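Long-range contact in lipoprotein (Mycoplasma mycoides subsp. capri, PDB 7ADK), which probably acts as a peptidase of the PA clan, the DUF31 family of mycoplasmas, and is bound here to another protein: residues I256-E261 and S668-Y673. Residues are numbered along the deposited sequence; the frame is centred on the assembly and turned at random.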
loop_
_atom_site.group_PDB
_atom_site.type_symbol
_atom_site.label_atom_id
_atom_site.label_comp_id
_atom_site.label_asym_id
_atom_site.label_seq_id
_atom_site.Cartn_x
_atom_site.Cartn_y
_atom_site.Cartn_z
ATOM N N ILE B 256 -11.774 20.070 8.803
ATOM C CA ILE B 256 -11.889 18.616 8.764
ATOM C C ILE B 256 -13.347 18.197 9.008
ATOM O O ILE B 256 -14.034 17.823 8.064
ATOM C CB ILE B 256 -10.837 17.954 9.695
ATOM C CG1 ILE B 256 -9.419 18.497 9.402
ATOM C CG2 ILE B 256 -10.874 16.433 9.509
ATOM C CD1 ILE B 256 -8.274 17.930 10.237
ATOM N N TYR B 257 -13.843 18.259 10.249
ATOM C CA TYR B 257 -15.184 17.806 10.664
ATOM C C TYR B 257 -15.523 16.331 10.342
ATOM O O TYR B 257 -16.645 15.874 10.563
ATOM C CB TYR B 257 -16.276 18.734 10.126
ATOM C CG TYR B 257 -16.080 20.226 10.305
ATOM C CD1 TYR B 257 -16.214 20.808 11.576
ATOM C CD2 TYR B 257 -15.905 21.040 9.172
ATOM C CE1 TYR B 257 -16.187 22.204 11.709
ATOM C CE2 TYR B 257 -15.867 22.440 9.307
ATOM C CZ TYR B 257 -16.009 23.020 10.580
ATOM O OH TYR B 257 -15.942 24.366 10.716
ATOM N N GLU B 258 -14.566 15.554 9.827
ATOM C CA GLU B 258 -14.760 14.172 9.374
ATOM C C GLU B 258 -15.189 13.215 10.488
ATOM O O GLU B 258 -15.810 12.188 10.204
ATOM C CB GLU B 258 -13.469 13.668 8.699
ATOM C CG GLU B 258 -13.126 14.390 7.387
ATOM C CD GLU B 258 -14.274 14.392 6.367
ATOM O OE1 GLU B 258 -15.070 13.426 6.345
ATOM O OE2 GLU B 258 -14.396 15.350 5.578
ATOM N N GLY B 259 -14.908 13.568 11.744
ATOM C CA GLY B 259 -15.490 12.941 12.933
ATOM C C GLY B 259 -14.897 11.582 13.315
ATOM O O GLY B 259 -15.537 10.832 14.050
ATOM N N ALA B 260 -13.704 11.245 12.823
ATOM C CA ALA B 260 -12.999 10.027 13.203
ATOM C C ALA B 260 -11.470 10.164 13.088
ATOM O O ALA B 260 -10.793 10.309 14.101
ATOM C CB ALA B 260 -13.557 8.841 12.406
ATOM N N GLU B 261 -10.901 10.107 11.881
ATOM C CA GLU B 261 -9.461 9.875 11.669
ATOM C C GLU B 261 -8.712 11.126 11.180
ATOM O O GLU B 261 -8.140 11.146 10.099
ATOM C CB GLU B 261 -9.228 8.616 10.809
ATOM C CG GLU B 261 -9.802 7.351 11.473
ATOM C CD GLU B 261 -9.207 6.065 10.878
ATOM O OE1 GLU B 261 -8.448 5.355 11.572
ATOM O OE2 GLU B 261 -9.452 5.754 9.689
ATOM N N SER B 668 -8.400 14.914 -1.671
ATOM C CA SER B 668 -9.707 14.295 -1.407
ATOM C C SER B 668 -9.784 13.588 -0.063
ATOM O O SER B 668 -8.771 13.217 0.525
ATOM C CB SER B 668 -10.051 13.275 -2.487
ATOM O OG SER B 668 -10.584 13.947 -3.587
ATOM N N GLU B 669 -11.023 13.345 0.362
ATOM C CA GLU B 669 -11.392 12.564 1.537
ATOM C C GLU B 669 -10.676 11.205 1.578
ATOM O O GLU B 669 -10.766 10.412 0.644
ATOM C CB GLU B 669 -12.905 12.279 1.547
ATOM C CG GLU B 669 -13.845 13.459 1.353
ATOM C CD GLU B 669 -15.336 13.071 1.411
ATOM O OE1 GLU B 669 -15.707 11.958 1.820
ATOM O OE2 GLU B 669 -16.174 13.913 1.050
ATOM N N TYR B 670 -10.062 10.857 2.708
ATOM C CA TYR B 670 -9.469 9.537 2.931
ATOM C C TYR B 670 -10.493 8.386 2.824
ATOM O O TYR B 670 -10.123 7.218 2.702
ATOM C CB TYR B 670 -8.761 9.547 4.295
ATOM C CG TYR B 670 -9.648 9.666 5.517
ATOM C CD1 TYR B 670 -10.343 8.534 5.976
ATOM C CD2 TYR B 670 -9.751 10.880 6.215
ATOM C CE1 TYR B 670 -11.163 8.622 7.110
ATOM C CE2 TYR B 670 -10.561 10.971 7.361
ATOM C CZ TYR B 670 -11.275 9.842 7.804
ATOM O OH TYR B 670 -12.079 9.913 8.897
ATOM N N LYS B 671 -11.790 8.701 2.857
ATOM C CA LYS B 671 -12.923 7.773 2.784
ATOM C C LYS B 671 -13.134 7.148 1.410
ATOM O O LYS B 671 -13.820 6.139 1.325
ATOM C CB LYS B 671 -14.190 8.508 3.246
ATOM C CG LYS B 671 -14.103 8.857 4.739
ATOM C CD LYS B 671 -15.287 9.691 5.224
ATOM C CE LYS B 671 -15.121 9.991 6.717
ATOM N NZ LYS B 671 -16.071 11.016 7.190
ATOM N N PHE B 672 -12.544 7.681 0.345
ATOM C CA PHE B 672 -12.729 7.185 -1.021
ATOM C C PHE B 672 -11.915 5.929 -1.380
ATOM O O PHE B 672 -12.176 5.341 -2.423
ATOM C CB PHE B 672 -12.385 8.314 -2.005
ATOM C CG PHE B 672 -13.294 9.533 -2.068
ATOM C CD1 PHE B 672 -14.584 9.540 -1.509
ATOM C CD2 PHE B 672 -12.838 10.673 -2.757
ATOM C CE1 PHE B 672 -15.387 10.685 -1.606
ATOM C CE2 PHE B 672 -13.637 11.824 -2.843
ATOM C CZ PHE B 672 -14.907 11.832 -2.257
ATOM N N TYR B 673 -10.948 5.489 -0.563
ATOM C CA TYR B 673 -9.781 4.725 -1.032
ATOM C C TYR B 673 -10.033 3.492 -1.918
ATOM O O TYR B 673 -9.526 3.430 -3.035
ATOM C CB TYR B 673 -8.880 4.362 0.157
ATOM C CG TYR B 673 -7.590 3.673 -0.263
ATOM C CD1 TYR B 673 -6.746 4.307 -1.186
ATOM C CD2 TYR B 673 -7.249 2.391 0.212
ATOM C CE1 TYR B 673 -5.598 3.665 -1.661
ATOM C CE2 TYR B 673 -6.094 1.744 -0.269
ATOM C CZ TYR B 673 -5.264 2.383 -1.209
ATOM O OH TYR B 673 -4.116 1.806 -1.648
#
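Lys671 and Glu258 form a salt bridge between two loops of a probable PA-clan peptidase, an example of how one ammonium group can bind a single residue through both its side chain and its backbone. Segment 256-261 lies in the long loop between helix 220-226 and strand 289-293; the other, 668-673, lies between helices 651-655 and 688-691. The lysine chain is extended beyond CG and brings NZ to 2.7 Å from Glu258 OE1, which it approaches almost head-on. NZ also donates to Glu258 O at 3.2 Å, meeting the carbonyl on one of its lone pairs, within its plane (C=O...N angle 124°). Both acceptors lie within its reach because the glutamate chain is bent at CG-CB (chi2 -53°) and does not extend straight outward. Glu258 O also accepts from a polar side chain of the partner protein, and Glu669 OE1 is hydrogen-bonded to a polar side chain of that protein too; the contact therefore sits at the interface between the two proteins. Glu669 OE1 lies 4.8 Å from Glu258 OE1, and Lys671 probably offsets some of the repulsion between these like charges.

Tyr670 makes the second link, here with its hydroxyl as acceptor: Glu261 N donates to OH at 3.2 Å with an N-H...O angle of 154°, so a loop amide is satisfied by a side chain from the other segment. The carboxylate of Glu261 is engaged separately, OE2 forming a salt bridge with Lys264. Carbons pack against the same hydroxyl: Ala260 CB is 4.0 Å and Glu261 CB 3.7 Å from Tyr670 OH.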